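Local coordinates for abietadiene synthase, chloroplastic (Abies grandis, PDB 3S9V), which is a chloroplast enzyme of the terpene synthase family, with a mainly helical fold, at residues P316-D321 with L342-D347; N368-S373 with C389-L394. All blocks are in the same frame, centred on the assembly; numbering follows the deposited sequence.

Contact 1. Residues P316-D321 with L342-D347; sequences PVPDID and LKTFRD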
loop_
_atom_site.group_PDB
_atom_site.type_symbol
_atom_site.label_atom_id
_atom_site.label_comp_id
_atom_site.label_asym_id
_atom_site.label_seq_id
_atom_site.Cartn_x
_atom_site.Cartn_y
_atom_site.Cartn_z
ATOM N N PRO A 316 -24.835 -3.129 -1.641
ATOM C CA PRO A 316 -25.559 -4.409 -1.667
ATOM C C PRO A 316 -24.610 -5.601 -1.504
ATOM O O PRO A 316 -24.954 -6.599 -0.880
ATOM C CB PRO A 316 -26.217 -4.411 -3.041
ATOM C CG PRO A 316 -26.357 -2.960 -3.363
ATOM C CD PRO A 316 -25.072 -2.362 -2.873
ATOM N N VAL A 317 -23.418 -5.491 -2.084
ATOM C CA VAL A 317 -22.426 -6.553 -2.004
ATOM C C VAL A 317 -21.037 -5.970 -1.766
ATOM O O VAL A 317 -20.665 -4.955 -2.357
ATOM C CB VAL A 317 -22.380 -7.407 -3.306
ATOM C CG1 VAL A 317 -23.773 -7.879 -3.668
ATOM C CG2 VAL A 317 -21.777 -6.607 -4.453
ATOM N N PRO A 318 -20.250 -6.605 -0.887
ATOM C CA PRO A 318 -18.906 -6.096 -0.618
ATOM C C PRO A 318 -17.962 -6.645 -1.671
ATOM O O PRO A 318 -18.314 -7.583 -2.388
ATOM C CB PRO A 318 -18.604 -6.662 0.763
ATOM C CG PRO A 318 -19.235 -8.032 0.673
ATOM C CD PRO A 318 -20.575 -7.734 0.008
ATOM N N ASP A 319 -16.775 -6.055 -1.775
ATOM C CA ASP A 319 -15.780 -6.545 -2.723
ATOM C C ASP A 319 -14.437 -6.633 -2.012
ATOM O O ASP A 319 -14.125 -5.815 -1.146
ATOM C CB ASP A 319 -15.674 -5.637 -3.947
ATOM C CG ASP A 319 -15.063 -4.297 -3.631
ATOM O OD1 ASP A 319 -15.756 -3.454 -3.027
ATOM O OD2 ASP A 319 -13.886 -4.092 -3.985
ATOM N N ILE A 320 -13.641 -7.627 -2.386
ATOM C CA ILE A 320 -12.353 -7.845 -1.754
ATOM C C ILE A 320 -11.382 -6.669 -1.878
ATOM O O ILE A 320 -10.557 -6.454 -0.994
ATOM C CB ILE A 320 -11.686 -9.122 -2.303
ATOM C CG1 ILE A 320 -10.706 -9.681 -1.271
ATOM C CG2 ILE A 320 -10.970 -8.820 -3.613
ATOM C CD1 ILE A 320 -10.149 -11.038 -1.642
ATOM N N ASP A 321 -11.486 -5.897 -2.957
ATOM C CA ASP A 321 -10.577 -4.770 -3.153
ATOM C C ASP A 321 -10.807 -3.677 -2.111
ATOM O O ASP A 321 -9.873 -3.286 -1.421
ATOM C CB ASP A 321 -10.726 -4.197 -4.573
ATOM C CG ASP A 321 -9.449 -3.513 -5.072
ATOM O OD1 ASP A 321 -8.429 -3.490 -4.334
ATOM O OD2 ASP A 321 -9.468 -3.003 -6.215
ATOM N N LEU A 342 -12.299 -10.841 5.419
ATOM C CA LEU A 342 -11.818 -11.538 4.231
ATOM C C LEU A 342 -12.452 -12.914 4.010
ATOM O O LEU A 342 -12.442 -13.430 2.894
ATOM C CB LEU A 342 -10.297 -11.695 4.284
ATOM C CG LEU A 342 -9.443 -10.427 4.259
ATOM C CD1 LEU A 342 -7.983 -10.829 4.262
ATOM C CD2 LEU A 342 -9.758 -9.589 3.016
ATOM N N LYS A 343 -12.996 -13.510 5.066
ATOM C CA LYS A 343 -13.622 -14.826 4.945
ATOM C C LYS A 343 -14.728 -14.829 3.892
ATOM O O LYS A 343 -14.987 -15.838 3.242
ATOM C CB LYS A 343 -14.175 -15.274 6.302
ATOM C CG LYS A 343 -13.113 -15.838 7.257
ATOM C CD LYS A 343 -13.707 -16.132 8.636
ATOM C CE LYS A 343 -12.791 -17.013 9.486
ATOM N NZ LYS A 343 -11.425 -16.456 9.688
ATOM N N THR A 344 -15.367 -13.682 3.716
ATOM C CA THR A 344 -16.438 -13.531 2.739
ATOM C C THR A 344 -15.982 -13.824 1.303
ATOM O O THR A 344 -16.796 -14.192 0.450
ATOM C CB THR A 344 -17.000 -12.087 2.776
ATOM O OG1 THR A 344 -17.623 -11.849 4.041
ATOM C CG2 THR A 344 -18.008 -11.864 1.663
ATOM N N PHE A 345 -14.685 -13.666 1.040
ATOM C CA PHE A 345 -14.157 -13.862 -0.306
ATOM C C PHE A 345 -13.359 -15.144 -0.555
ATOM O O PHE A 345 -12.851 -15.371 -1.657
ATOM C CB PHE A 345 -13.325 -12.638 -0.680
ATOM C CG PHE A 345 -14.057 -11.337 -0.475
ATOM C CD1 PHE A 345 -13.952 -10.646 0.728
ATOM C CD2 PHE A 345 -14.905 -10.833 -1.462
ATOM C CE1 PHE A 345 -14.682 -9.480 0.946
ATOM C CE2 PHE A 345 -15.636 -9.670 -1.251
ATOM C CZ PHE A 345 -15.523 -8.994 -0.045
ATOM N N ARG A 346 -13.272 -15.984 0.468
ATOM C CA ARG A 346 -12.539 -17.235 0.388
ATOM C C ARG A 346 -13.444 -18.395 -0.040
ATOM O O ARG A 346 -14.550 -18.541 0.480
ATOM C CB ARG A 346 -11.929 -17.534 1.758
ATOM C CG ARG A 346 -11.166 -18.830 1.852
ATOM C CD ARG A 346 -10.792 -19.111 3.294
ATOM N NE ARG A 346 -9.894 -20.253 3.415
ATOM C CZ ARG A 346 -10.287 -21.522 3.436
ATOM N NH1 ARG A 346 -11.576 -21.827 3.350
ATOM N NH2 ARG A 346 -9.382 -22.488 3.536
ATOM N N ASP A 347 -12.982 -19.206 -0.991
ATOM C CA ASP A 347 -13.760 -20.361 -1.444
ATOM C C ASP A 347 -13.339 -21.578 -0.625
ATOM O O ASP A 347 -12.364 -21.519 0.128
ATOM C CB ASP A 347 -13.552 -20.637 -2.948
ATOM C CG ASP A 347 -12.171 -21.225 -3.277
ATOM O OD1 ASP A 347 -11.383 -21.542 -2.360
ATOM O OD2 ASP A 347 -11.871 -21.381 -4.482
#
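The ring of Phe345 lies between two groups of different kind. On one face sits the start of helix 320-332, with Ile320 N close above the plane and offset toward the rim. Ile320 CB lies over the same face, 3.9 Å from the ring centroid and 18° off the ring normal, a CH-pi contact. On the opposite face is the methyl CG2 of Thr344, the preceding residue. Pro318 meets the ring at its edge: its carbonyl O is 3.6 Å from Phe345 CE2 and near the ring plane. The proline ring also reaches the far end of the phenyl group, with Pro318 CG 3.9 Å from Phe345 CZ.

Ile320 runs back along the phenylalanine side chain in the opposite direction. Its CG1 is anti to the backbone N (chi1 -155°), which carries CD1 past the ring to within 3.7 Å of Phe345 CB. Leu342 CD2 touches Ile320 CG1 more loosely, at 4.4 Å. The contact is thus mostly apolar, and the polar ends turn to other partners. Thr344 OG1 bonds to Arg307 O, while Asp319, the N-cap of helix 320-332, uses OD2 to cap Asp322 N. By sequence and family, Asp319 to Asp322 form the DXDD motif of class II terpene cyclases, here at the helix start.

Phe345 thus packs the loop after helix 320-332 onto that helix's N-terminal end. Backbone bonds tie Ile320 to Cys354 and Phe345 to Phe353. From the loop, Leu342 rests on Ile382 and Met383 of helix 381-397.

Contact 2. Residues N368-S373 with C389-L394; sequences NVNRCS and CTERYL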
loop_
_atom_site.group_PDB
_atom_site.type_symbol
_atom_site.label_atom_id
_atom_site.label_comp_id
_atom_site.label_asym_id
_atom_site.label_seq_id
_atom_site.Cartn_x
_atom_site.Cartn_y
_atom_site.Cartn_z
ATOM N N ASN A 368 -3.822 -5.512 -3.932
ATOM C CA ASN A 368 -4.202 -4.846 -2.690
ATOM C C ASN A 368 -4.461 -5.861 -1.582
ATOM O O ASN A 368 -4.235 -5.581 -0.400
ATOM C CB ASN A 368 -5.421 -3.946 -2.911
ATOM C CG ASN A 368 -5.090 -2.733 -3.766
ATOM O OD1 ASN A 368 -4.061 -2.086 -3.561
ATOM N ND2 ASN A 368 -5.958 -2.417 -4.724
ATOM N N VAL A 369 -4.917 -7.049 -1.969
ATOM C CA VAL A 369 -5.165 -8.111 -1.010
ATOM C C VAL A 369 -3.811 -8.591 -0.486
ATOM O O VAL A 369 -3.668 -8.890 0.697
ATOM C CB VAL A 369 -5.922 -9.309 -1.660
ATOM C CG1 VAL A 369 -5.928 -10.505 -0.717
ATOM C CG2 VAL A 369 -7.353 -8.909 -1.989
ATOM N N ASN A 370 -2.814 -8.657 -1.364
ATOM C CA ASN A 370 -1.477 -9.106 -0.963
ATOM C C ASN A 370 -0.829 -8.142 0.032
ATOM O O ASN A 370 -0.241 -8.564 1.028
ATOM C CB ASN A 370 -0.569 -9.284 -2.191
ATOM C CG ASN A 370 0.859 -9.664 -1.814
ATOM O OD1 ASN A 370 1.685 -8.807 -1.513
ATOM N ND2 ASN A 370 1.145 -10.959 -1.815
ATOM N N ARG A 371 -0.937 -6.847 -0.239
ATOM C CA ARG A 371 -0.385 -5.838 0.658
ATOM C C ARG A 371 -1.035 -5.995 2.034
ATOM O O ARG A 371 -0.363 -5.942 3.064
ATOM C CB ARG A 371 -0.654 -4.430 0.111
ATOM C CG ARG A 371 0.087 -4.115 -1.185
ATOM C CD ARG A 371 -0.449 -2.844 -1.822
ATOM N NE ARG A 371 -0.126 -1.669 -1.023
ATOM C CZ ARG A 371 -0.818 -0.536 -1.035
ATOM N NH1 ARG A 371 -1.891 -0.405 -1.808
ATOM N NH2 ARG A 371 -0.437 0.467 -0.260
ATOM N N CYS A 372 -2.345 -6.204 2.035
ATOM C CA CYS A 372 -3.100 -6.376 3.268
ATOM C C CYS A 372 -2.698 -7.633 4.056
ATOM O O CYS A 372 -2.544 -7.586 5.275
ATOM C CB CYS A 372 -4.604 -6.413 2.944
ATOM S SG CYS A 372 -5.691 -6.852 4.334
ATOM N N SER A 373 -2.504 -8.749 3.363
ATOM C CA SER A 373 -2.163 -10.010 4.031
ATOM C C SER A 373 -0.879 -10.011 4.848
ATOM O O SER A 373 -0.696 -10.868 5.716
ATOM C CB SER A 373 -2.091 -11.152 3.012
ATOM O OG SER A 373 -0.948 -11.017 2.180
ATOM N N CYS A 389 -2.325 -17.342 -1.686
ATOM C CA CYS A 389 -3.118 -17.259 -2.914
ATOM C C CYS A 389 -2.687 -16.087 -3.787
ATOM O O CYS A 389 -2.452 -16.254 -4.976
ATOM C CB CYS A 389 -4.612 -17.117 -2.582
ATOM S SG CYS A 389 -5.679 -16.605 -3.973
ATOM N N THR A 390 -2.584 -14.904 -3.192
ATOM C CA THR A 390 -2.190 -13.725 -3.949
ATOM C C THR A 390 -0.780 -13.845 -4.512
ATOM O O THR A 390 -0.524 -13.409 -5.631
ATOM C CB THR A 390 -2.314 -12.418 -3.106
ATOM O OG1 THR A 390 -1.533 -12.518 -1.906
ATOM C CG2 THR A 390 -3.770 -12.153 -2.758
ATOM N N GLU A 391 0.132 -14.442 -3.752
ATOM C CA GLU A 391 1.496 -14.604 -4.240
ATOM C C GLU A 391 1.537 -15.481 -5.484
ATOM O O GLU A 391 2.156 -15.115 -6.483
ATOM C CB GLU A 391 2.403 -15.206 -3.163
ATOM C CG GLU A 391 3.158 -14.165 -2.353
ATOM C CD GLU A 391 4.283 -14.767 -1.527
ATOM O OE1 GLU A 391 3.988 -15.475 -0.540
ATOM O OE2 GLU A 391 5.465 -14.539 -1.876
ATOM N N ARG A 392 0.881 -16.636 -5.432
ATOM C CA ARG A 392 0.872 -17.526 -6.589
ATOM C C ARG A 392 0.207 -16.862 -7.789
ATOM O O ARG A 392 0.650 -17.020 -8.929
ATOM C CB ARG A 392 0.167 -18.845 -6.251
ATOM C CG ARG A 392 1.024 -19.771 -5.396
ATOM C CD ARG A 392 0.389 -21.135 -5.148
ATOM N NE ARG A 392 -0.663 -21.111 -4.133
ATOM C CZ ARG A 392 -1.913 -20.714 -4.352
ATOM N NH1 ARG A 392 -2.278 -20.305 -5.561
ATOM N NH2 ARG A 392 -2.796 -20.730 -3.360
ATOM N N TYR A 393 -0.843 -16.096 -7.531
ATOM C CA TYR A 393 -1.549 -15.428 -8.607
ATOM C C TYR A 393 -0.782 -14.242 -9.201
ATOM O O TYR A 393 -0.783 -14.050 -10.416
ATOM C CB TYR A 393 -2.922 -14.971 -8.119
ATOM C CG TYR A 393 -3.699 -14.184 -9.143
ATOM C CD1 TYR A 393 -3.428 -12.833 -9.362
ATOM C CD2 TYR A 393 -4.699 -14.792 -9.902
ATOM C CE1 TYR A 393 -4.130 -12.104 -10.308
ATOM C CE2 TYR A 393 -5.411 -14.070 -10.856
ATOM C CZ TYR A 393 -5.121 -12.727 -11.052
ATOM O OH TYR A 393 -5.824 -12.002 -11.985
ATOM N N LEU A 394 -0.137 -13.442 -8.357
ATOM C CA LEU A 394 0.610 -12.294 -8.862
ATOM C C LEU A 394 1.840 -12.729 -9.644
ATOM O O LEU A 394 2.171 -12.125 -10.665
ATOM C CB LEU A 394 1.021 -11.356 -7.719
ATOM C CG LEU A 394 -0.116 -10.536 -7.098
ATOM C CD1 LEU A 394 0.425 -9.715 -5.948
ATOM C CD2 LEU A 394 -0.749 -9.631 -8.151
#
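Thr390 OG1 is held by three groups. Asn370 ND2 donates a hydrogen bond to it across the helix pair, 3.1 Å long with an N-H...O angle of 153°. The hydroxyl also lies within bonding reach of the carbonyls of Ala386 and Lys387, one turn back in its own helix, which must share or compete for its single hydrogen. As acceptor, OG1 lies close to the amide plane of Asn370. Asn370 CG is anti to the backbone N (chi1 176°), and this extends the amide across the gap to helix 389-394.

Carbon flanks the Asn370 side chain. Leu394 CD1 packs on Asn370 CB at 3.9 Å, and Glu391 CG comes beside the amide nitrogen, 3.8 Å from Asn370 ND2. The methyl of Thr390 turns the other way, toward Val369. Val369 CG1 and Thr390 CG2 are only 3.4 Å apart, tighter than usual for two carbons. Thus one threonine meets an amide with its hydroxyl and a valine with its methyl. Ser373 OG bonds to Asn370 O, 2.8 Å away, within its own helix.

The two segments run in roughly opposite directions but strongly inclined, at -140°, with their axes 9.2 Å apart. They belong to helices 363-373 and 381-397, which form a helical hairpin. Helix 320-332 packs against the first of these through Met325 and Leu327. Asp278, in helix 269-282, forms a salt bridge with Arg371.

Contact 1 comes first in the chain, and contact 2 follows without overlap. Their centres are about 14 Å apart, and all four segments fall within the range of the terpene synthase N-terminal domain family. Helices 320-332 and 363-373 are consecutive in the chain and join the two contacts directly. Asp321 OD1 and Asn368 ND2 are 2.7 Å apart, a probable hydrogen bond, and Ile320 CG1 packs on Val369 CG2 at 3.5 Å. Helix 381-397 also serves both, receiving Leu342 from the loop and pairing with helix 363-373. Asp321 is the middle aspartate of the DXDD motif, so helix 363-373, itself backed by helix 381-397, lies directly beside that motif and probably helps to position it.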